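Local structure of lipoprotein LpqN (Mycobacterium tuberculosis, 6E5F) at residues A[117-121]-A[201-206]; A[144-148]-A[182-186]. The protein supports cell envelope biogenesis in Mycobacterium tuberculosis, binds a lauryl trehaloside in a pocket and interacts with the periplasmic loops of mycolate transporters MmpL3 and MmpL11. All coordinates share one frame; numbering follows the deposited sequence.

Contact 1: A[117-121]-A[201-206]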
ATOM      1  N   ASP A 117       9.241  17.105   3.800  1.00 42.20           N
ATOM      2  CA  ASP A 117       9.349  15.809   3.133  1.00 36.47           C
ATOM      3  C   ASP A 117       9.476  14.718   4.192  1.00 36.68           C
ATOM      4  O   ASP A 117      10.511  14.036   4.278  1.00 34.90           O
ATOM      5  CB  ASP A 117      10.543  15.803   2.179  1.00 37.31           C
ATOM      6  CG  ASP A 117      10.507  14.643   1.206  1.00 35.96           C
ATOM      7  OD1 ASP A 117       9.553  13.842   1.266  1.00 37.10           O
ATOM      8  OD2 ASP A 117      11.435  14.547   0.374  1.00 37.61           O
ATOM      9  N   PRO A 118       8.448  14.520   5.007  1.00 33.09           N
ATOM     10  CA  PRO A 118       8.540  13.558   6.109  1.00 34.45           C
ATOM     11  C   PRO A 118       8.257  12.145   5.632  1.00 30.37           C
ATOM     12  O   PRO A 118       7.527  11.945   4.649  1.00 30.97           O
ATOM     13  CB  PRO A 118       7.435  14.032   7.063  1.00 34.68           C
ATOM     14  CG  PRO A 118       6.396  14.598   6.145  1.00 38.36           C
ATOM     15  CD  PRO A 118       7.168  15.255   5.018  1.00 36.21           C
ATOM     16  N   PRO A 119       8.802  11.133   6.309  1.00 29.54           N
ATOM     17  CA  PRO A 119       8.394   9.756   6.012  1.00 27.44           C
ATOM     18  C   PRO A 119       6.897   9.587   6.224  1.00 26.27           C
ATOM     19  O   PRO A 119       6.328  10.089   7.196  1.00 28.24           O
ATOM     20  CB  PRO A 119       9.193   8.921   7.019  1.00 29.95           C
ATOM     21  CG  PRO A 119      10.351   9.775   7.393  1.00 31.71           C
ATOM     22  CD  PRO A 119       9.855  11.189   7.339  1.00 30.57           C
ATOM     23  N   THR A 120       6.264   8.865   5.303  1.00 25.48           N
ATOM     24  CA  THR A 120       4.828   8.647   5.359  1.00 24.96           C
ATOM     25  C   THR A 120       4.496   7.234   4.907  1.00 25.37           C
ATOM     26  O   THR A 120       5.197   6.640   4.082  1.00 24.31           O
ATOM     27  CB  THR A 120       4.064   9.617   4.444  1.00 28.38           C
ATOM     28  OG1 THR A 120       4.437   9.381   3.080  1.00 31.16           O
ATOM     29  CG2 THR A 120       4.355  11.057   4.815  1.00 30.89           C
ATOM     30  N   ILE A 121       3.406   6.705   5.456  1.00 24.83           N
ATOM     31  CA  ILE A 121       2.787   5.478   4.971  1.00 22.20           C
ATOM     32  C   ILE A 121       1.309   5.791   4.763  1.00 23.29           C
ATOM     33  O   ILE A 121       0.596   6.117   5.719  1.00 26.43           O
ATOM     34  CB  ILE A 121       2.987   4.298   5.934  1.00 23.04           C
ATOM     35  CG1 ILE A 121       4.488   4.065   6.160  1.00 25.60           C
ATOM     36  CG2 ILE A 121       2.315   3.041   5.380  1.00 26.13           C
ATOM     37  CD1 ILE A 121       4.815   2.959   7.144  1.00 28.43           C
ATOM     38  N   LEU A 201      -0.758  -0.264   1.028  1.00 15.29           N
ATOM     39  CA  LEU A 201      -0.021   0.596   1.943  1.00 17.31           C
ATOM     40  C   LEU A 201       1.241   1.048   1.218  1.00 16.66           C
ATOM     41  O   LEU A 201       2.075   0.216   0.842  1.00 17.18           O
ATOM     42  CB  LEU A 201       0.314  -0.144   3.235  1.00 19.00           C
ATOM     43  CG  LEU A 201      -0.883  -0.743   3.990  1.00 19.08           C
ATOM     44  CD1 LEU A 201      -0.403  -1.538   5.197  1.00 21.17           C
ATOM     45  CD2 LEU A 201      -1.868   0.332   4.418  1.00 23.20           C
ATOM     46  N   ASN A 202       1.345   2.345   0.993  1.00 17.87           N
ATOM     47  CA  ASN A 202       2.419   2.936   0.194  1.00 18.44           C
ATOM     48  C   ASN A 202       3.337   3.706   1.132  1.00 18.76           C
ATOM     49  O   ASN A 202       2.944   4.746   1.671  1.00 20.25           O
ATOM     50  CB  ASN A 202       1.824   3.881  -0.850  1.00 21.66           C
ATOM     51  CG  ASN A 202       0.999   3.160  -1.900  1.00 23.39           C
ATOM     52  OD1 ASN A 202       1.250   2.004  -2.209  1.00 24.84           O
ATOM     53  ND2 ASN A 202       0.014   3.848  -2.459  1.00 34.39           N
ATOM     54  N   ALA A 203       4.556   3.207   1.315  1.00 19.74           N
ATOM     55  CA  ALA A 203       5.541   3.859   2.172  1.00 20.14           C
ATOM     56  C   ALA A 203       6.543   4.630   1.323  1.00 21.20           C
ATOM     57  O   ALA A 203       6.958   4.157   0.262  1.00 22.43           O
ATOM     58  CB  ALA A 203       6.278   2.815   3.013  1.00 24.02           C
ATOM     59  N   ASP A 204       6.915   5.821   1.787  1.00 20.36           N
ATOM     60  CA  ASP A 204       7.889   6.632   1.070  1.00 22.76           C
ATOM     61  C   ASP A 204       8.669   7.485   2.055  1.00 21.26           C
ATOM     62  O   ASP A 204       8.098   8.075   2.973  1.00 24.71           O
ATOM     63  CB  ASP A 204       7.183   7.526   0.044  1.00 26.31           C
ATOM     64  CG  ASP A 204       8.077   8.634  -0.480  1.00 43.17           C
ATOM     65  OD1 ASP A 204       8.962   8.352  -1.310  1.00 36.36           O
ATOM     66  OD2 ASP A 204       7.893   9.795  -0.055  1.00 51.96           O
ATOM     67  N   ALA A 205       9.983   7.543   1.858  1.00 21.47           N
ATOM     68  CA  ALA A 205      10.833   8.411   2.664  1.00 23.83           C
ATOM     69  C   ALA A 205      12.125   8.670   1.908  1.00 24.12           C
ATOM     70  O   ALA A 205      12.493   7.929   0.994  1.00 24.16           O
ATOM     71  CB  ALA A 205      11.142   7.784   4.028  1.00 24.13           C
ATOM     72  N   LEU A 206      12.803   9.743   2.298  1.00 24.64           N
ATOM     73  CA  LEU A 206      14.159   9.957   1.815  1.00 25.17           C
ATOM     74  C   LEU A 206      15.048   8.804   2.263  1.00 25.13           C
ATOM     75  O   LEU A 206      14.838   8.203   3.320  1.00 26.17           O
ATOM     76  CB  LEU A 206      14.705  11.277   2.353  1.00 26.90           C
ATOM     77  CG  LEU A 206      14.049  12.539   1.781  1.00 31.93           C
ATOM     78  CD1 LEU A 206      14.350  13.744   2.654  1.00 37.40           C
ATOM     79  CD2 LEU A 206      14.515  12.784   0.351  1.00 32.04           C
TER
HETATM   80  O   HOH W   1      11.676  11.399   4.258  1.00 26.38           O
HETATM   81  O   HOH W   2       6.467  10.728   1.772  1.00 46.42           O
HETATM   82  O   HOH W   3       3.517   7.380   1.250  1.00 25.42           O

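Contact 2: A[144-148]-A[182-186]. With L6T (alpha-D-glucopyranosyl 6-O-dodecyl-alpha-D-glucopyranoside), chain B.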
ATOM      1  N   GLU A 144       3.591  -1.887 -10.342  1.00 25.62           N
ATOM      2  CA  GLU A 144       3.567  -0.438 -10.171  1.00 26.13           C
ATOM      3  C   GLU A 144       4.926   0.096  -9.728  1.00 27.40           C
ATOM      4  O   GLU A 144       5.477   1.011 -10.353  1.00 31.12           O
ATOM      5  CB  GLU A 144       2.476  -0.048  -9.170  1.00 29.99           C
ATOM      6  CG  GLU A 144       2.355   1.453  -8.946  1.00 32.37           C
ATOM      7  CD  GLU A 144       1.278   1.818  -7.945  1.00 32.08           C
ATOM      8  OE1 GLU A 144       1.131   3.022  -7.642  1.00 43.41           O
ATOM      9  OE2 GLU A 144       0.578   0.906  -7.462  1.00 33.56           O
ATOM     10  N   LEU A 145       5.471  -0.441  -8.634  1.00 25.37           N
ATOM     11  CA  LEU A 145       6.767   0.036  -8.157  1.00 25.00           C
ATOM     12  C   LEU A 145       7.854  -0.208  -9.191  1.00 28.58           C
ATOM     13  O   LEU A 145       8.740   0.631  -9.380  1.00 28.27           O
ATOM     14  CB  LEU A 145       7.140  -0.629  -6.835  1.00 24.75           C
ATOM     15  CG  LEU A 145       6.302  -0.364  -5.582  1.00 52.01           C
ATOM     16  CD1 LEU A 145       7.198  -0.357  -4.345  1.00 29.52           C
ATOM     17  CD2 LEU A 145       5.493   0.917  -5.666  1.00 34.25           C
ATOM     18  N   LYS A 146       7.811  -1.356  -9.868  1.00 25.26           N
ATOM     19  CA  LYS A 146       8.845  -1.664 -10.849  1.00 29.51           C
ATOM     20  C   LYS A 146       8.844  -0.686 -12.016  1.00 32.53           C
ATOM     21  O   LYS A 146       9.852  -0.590 -12.728  1.00 33.81           O
ATOM     22  CB  LYS A 146       8.693  -3.104 -11.340  1.00 29.03           C
ATOM     23  CG  LYS A 146       9.045  -4.144 -10.287  1.00 28.06           C
ATOM     24  CD  LYS A 146       8.721  -5.557 -10.751  1.00 33.25           C
ATOM     25  CE  LYS A 146       9.608  -6.001 -11.901  1.00 41.86           C
ATOM     26  NZ  LYS A 146       9.215  -7.342 -12.419  1.00 48.46           N
ATOM     27  N   ASN A 147       7.752   0.052 -12.222  1.00 34.33           N
ATOM     28  CA  ASN A 147       7.670   1.056 -13.272  1.00 35.43           C
ATOM     29  C   ASN A 147       8.145   2.432 -12.819  1.00 42.95           C
ATOM     30  O   ASN A 147       8.192   3.356 -13.640  1.00 44.33           O
ATOM     31  CB  ASN A 147       6.233   1.172 -13.793  1.00 39.20           C
ATOM     32  CG  ASN A 147       5.798  -0.042 -14.593  1.00 40.87           C
ATOM     33  OD1 ASN A 147       6.624  -0.808 -15.086  1.00 39.89           O
ATOM     34  ND2 ASN A 147       4.486  -0.216 -14.734  1.00 37.96           N
ATOM     35  N   LEU A 148       8.488   2.598 -11.543  1.00 37.98           N
ATOM     36  CA  LEU A 148       8.972   3.883 -11.062  1.00 40.57           C
ATOM     37  C   LEU A 148      10.302   4.224 -11.733  1.00 48.82           C
ATOM     38  O   LEU A 148      11.106   3.332 -12.022  1.00 41.61           O
ATOM     39  CB  LEU A 148       9.173   3.828  -9.549  1.00 42.70           C
ATOM     40  CG  LEU A 148       8.342   4.719  -8.618  1.00 51.98           C
ATOM     41  CD1 LEU A 148       7.038   5.202  -9.233  1.00 53.98           C
ATOM     42  CD2 LEU A 148       8.062   3.965  -7.330  1.00 37.37           C
ATOM     43  N   THR A 182      13.427   5.797  -0.550  1.00 21.58           N
ATOM     44  CA  THR A 182      12.984   4.440  -0.260  1.00 20.11           C
ATOM     45  C   THR A 182      11.472   4.376  -0.426  1.00 19.44           C
ATOM     46  O   THR A 182      10.742   5.221   0.103  1.00 21.86           O
ATOM     47  CB  THR A 182      13.380   4.047   1.160  1.00 22.62           C
ATOM     48  OG1 THR A 182      14.814   4.020   1.254  1.00 26.04           O
ATOM     49  CG2 THR A 182      12.829   2.683   1.523  1.00 25.00           C
ATOM     50  N   VAL A 183      11.009   3.387  -1.180  1.00 18.74           N
ATOM     51  CA  VAL A 183       9.590   3.208  -1.451  0.76 18.63           C
ATOM     52  C   VAL A 183       9.248   1.742  -1.250  1.00 19.15           C
ATOM     53  O   VAL A 183      10.053   0.849  -1.515  1.00 20.46           O
ATOM     54  CB  VAL A 183       9.229   3.670  -2.880  0.76 21.92           C
ATOM     55  CG1 VAL A 183       9.903   2.784  -3.928  0.76 22.21           C
ATOM     56  CG2 VAL A 183       7.728   3.682  -3.063  0.76 30.25           C
ATOM     57  N   ALA A 184       8.032   1.497  -0.780  1.00 18.35           N
ATOM     58  CA  ALA A 184       7.581   0.130  -0.640  1.00 17.98           C
ATOM     59  C   ALA A 184       6.069   0.128  -0.696  1.00 18.32           C
ATOM     60  O   ALA A 184       5.409   1.132  -0.402  1.00 18.61           O
ATOM     61  CB  ALA A 184       8.042  -0.490   0.672  1.00 22.21           C
ATOM     62  N   GLN A 185       5.532  -1.021  -1.074  1.00 17.96           N
ATOM     63  CA  GLN A 185       4.094  -1.162  -1.197  1.00 15.52           C
ATOM     64  C   GLN A 185       3.694  -2.552  -0.750  1.00 16.96           C
ATOM     65  O   GLN A 185       4.217  -3.549  -1.256  1.00 17.07           O
ATOM     66  CB  GLN A 185       3.655  -0.929  -2.638  1.00 16.80           C
ATOM     67  CG  GLN A 185       2.153  -0.986  -2.840  1.00 16.51           C
ATOM     68  CD  GLN A 185       1.786  -0.787  -4.279  1.00 19.60           C
ATOM     69  OE1 GLN A 185       2.047  -1.647  -5.118  1.00 21.00           O
ATOM     70  NE2 GLN A 185       1.173   0.352  -4.583  1.00 22.46           N
ATOM     71  N   LYS A 186       2.766  -2.610   0.203  1.00 16.48           N
ATOM     72  CA  LYS A 186       2.140  -3.861   0.600  0.59 16.46           C
ATOM     73  C   LYS A 186       0.720  -3.864   0.057  1.00 13.99           C
ATOM     74  O   LYS A 186      -0.042  -2.923   0.303  1.00 16.71           O
ATOM     75  CB  LYS A 186       2.129  -4.033   2.121  0.59 20.57           C
ATOM     76  CG  LYS A 186       1.722  -5.441   2.558  0.59 19.75           C
ATOM     77  CD  LYS A 186       2.067  -5.721   4.016  0.59 26.24           C
ATOM     78  CE  LYS A 186       2.036  -7.219   4.312  0.59 29.88           C
ATOM     79  NZ  LYS A 186       2.588  -7.561   5.657  0.59 28.30           N
TER
HETATM   80  C1  L6T B 301      17.727  -2.075  -3.332  1.00 73.17           C
HETATM   81  C2  L6T B 301      18.077  -0.600  -3.430  1.00 70.16           C
HETATM   82  C3  L6T B 301      18.573  -0.108  -2.089  1.00 67.75           C
HETATM   83  C4  L6T B 301      17.500  -0.367  -1.049  1.00 67.15           C
HETATM   84  C5  L6T B 301      17.227  -1.868  -1.005  1.00 60.62           C
HETATM   85  C6  L6T B 301      16.201  -2.207   0.115  1.00 49.77           C
HETATM   86  CAA L6T B 301      18.615  -4.229  -3.223  1.00 91.35           C
HETATM   87  CAO L6T B 301      19.628  -4.154  -5.382  1.00100.77           C
HETATM   88  CAP L6T B 301      19.366  -4.399  -6.870  1.00102.91           C
HETATM   89  CAR L6T B 301      20.782  -5.025  -4.912  1.00100.69           C
HETATM   90  CAT L6T B 301      21.022  -4.758  -3.439  1.00 98.50           C
HETATM   91  CAV L6T B 301      19.750  -5.085  -2.686  1.00 99.92           C
HETATM   92  CAX L6T B 301      13.934  -1.796   0.511  1.00 38.00           C
HETATM   93  CAY L6T B 301      13.703  -1.255   1.953  1.00 35.98           C
HETATM   94  CAZ L6T B 301      12.178  -1.204   2.014  1.00 34.46           C
HETATM   95  CBA L6T B 301      11.795  -1.125   3.493  1.00 42.69           C
HETATM   96  CBB L6T B 301      10.467  -0.366   3.381  1.00 35.33           C
HETATM   97  CBC L6T B 301       9.534  -0.930   4.413  1.00 43.82           C
HETATM   98  CBD L6T B 301       8.141  -0.245   4.199  1.00 50.57           C
HETATM   99  CBE L6T B 301       7.130  -1.189   4.803  1.00 53.78           C
HETATM  100  CBF L6T B 301       6.215  -1.872   3.722  1.00 57.58           C
HETATM  101  CBG L6T B 301       5.131  -0.881   3.253  1.00 59.39           C
HETATM  102  CBH L6T B 301       4.284  -0.409   4.417  1.00 59.07           C
HETATM  103  CBI L6T B 301       3.875  -1.522   5.390  1.00 60.35           C
HETATM  104  O1  L6T B 301      18.904  -2.837  -3.019  1.00 80.38           O
HETATM  105  O2  L6T B 301      19.104  -0.417  -4.410  1.00 66.53           O
HETATM  106  O3  L6T B 301      18.859   1.294  -2.163  1.00 65.36           O
HETATM  107  O4  L6T B 301      17.966   0.088   0.220  1.00 71.29           O
HETATM  108  O5  L6T B 301      16.734  -2.288  -2.299  1.00 67.05           O
HETATM  109  O6  L6T B 301      15.147  -1.306  -0.073  1.00 41.05           O
HETATM  110  OAN L6T B 301      18.439  -4.478  -4.635  1.00 95.96           O
HETATM  111  OAQ L6T B 301      18.930  -5.745  -7.064  1.00107.10           O
HETATM  112  OAS L6T B 301      21.967  -4.710  -5.656  1.00100.09           O
HETATM  113  OAU L6T B 301      22.094  -5.582  -2.960  1.00 94.55           O
HETATM  114  OAW L6T B 301      19.934  -4.819  -1.289  1.00108.70           O
HETATM  115  O   HOH W   4       0.335  -1.826  -7.384  1.00 24.70           O
HETATM  116  O   HOH W   5       4.126  -2.277  -6.868  1.00 22.99           O

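Contact 1: A[117-121]-A[201-206]
Thr120 and Asp204 face each other as an antiparallel hydrogen-bonded pair and supply both backbone bonds of this contact. Thr120 N donates to Asp204 O over 3.1 Å, and Asp204 N returns a bond of 3.0 Å to Thr120 O, each close to straight. Beside them Ile121 and Ala203 form a non-hydrogen-bonded pair, where CA-H...O contacts such as Ile121 CA to Asn202 O take over.

Apolar contacts follow the alternation of the strands. Ile121 CG1 meets Ala203 CB at 3.8 Å, on the face covered by helix 210-223. Just before the strand proper begins, Pro119 CB lies 3.7 Å from Ala205 CB, and Leu213 of that helix packs on the same alanine.

Polar side chains occupy the face of Thr120 and Asp204. With chi1 at 63°, Thr120 OG1 sits between its own N and carbonyl carbon, where it reaches one water at 2.9 Å; this water donates to Asn202 O at 2.7 Å. Another water spans the widening end of the ladder, donating to Asp117 O and accepting from Leu206 N. Asp117 OD1 and Asp204 OD2 approach to 4.6 Å, yet both carboxylates form salt bridges with Arg181, whose positive charge would offset their proximity. The isobutyl end of Leu206 runs obliquely against the Asp117 carboxylate, CD2 3.5 Å from OD2.

Alternation of polar and apolar side chains along paired antiparallel strands is the usual pattern of a sheet covered on one face by a helix, here helix 210-223; the apolar face also carries Ala203 into the trehaloside pocket.

Contact 2: A[144-148]-A[182-186]
Gln185 reaches from its strand to Glu144 on the short helix 143-146, its amide NE2 giving a 3.0 Å hydrogen bond to OE2. The N-H...O angle is 174°, and OE2 lies in the plane of the amide. The carboxylate is turned quite differently: the donor stands above its plane, about 60° out of it. Gln185 CG is anti to the backbone N (chi1 -177°) and both side chains run on extended, which carries amide and carboxylate to the ends of two arms that cross at about a right angle.

Next to that bond, Leu145 presses its branched end onto the strand. Leu145 CD1 rests 3.8 Å from Ala184 CA and 3.7 Å from Gln185 N, against the backbone itself, and Leu145 CD1 and CD2 each lie 4.0 Å from Gln185 CB. Farther along, Leu148 CD2 and Val183 CG1 meet tip to tip at 4.0 Å in the Val183 conformer described.

One shell out, the Gln185 amide is fixed from several directions. NE2 also bonds Asn202 OD1 on the adjacent strand, and a water accepting from Leu145 N (2.9 Å) donates to Gln185 OE1 (2.8 Å). These partners restrict rotation of the amide about its terminal bond.

Across the strand, Ala184 CB touches the ligand's dodecyl chain, 3.5 Å from CBD, and Thr182 CG2 lies by the same chain; Ser173 and Gly153 bind the ligand by hydrogen bonds. An antiparallel sheet covered by a helix is consistent with the Mog1p/PsbP-like clan; the lipid pocket on the other face is seen in LpqN itself.

In the fold
The two contacts share neighbouring strands of one antiparallel sheet: Ala203 N and Ala205 O of contact 1 probably hydrogen-bond with Ala184 O and Thr182 N of contact 2. Both are partly buried, but they differ in chemistry. Contact 1 is strand beside strand, carried by backbone bonds, whereas contact 2 is a short helix and the turn after it laid on the sheet, with no direct backbone-to-backbone bond, made by side chains packed on the strand and by water. Contact 2 lies on a mixed face bearing Val183, Gln185, Asn202 and Asp204. Thr182, Ala184 and Ala203 meet the lipid on the other face, the pocket side, which helix 210-223 covers.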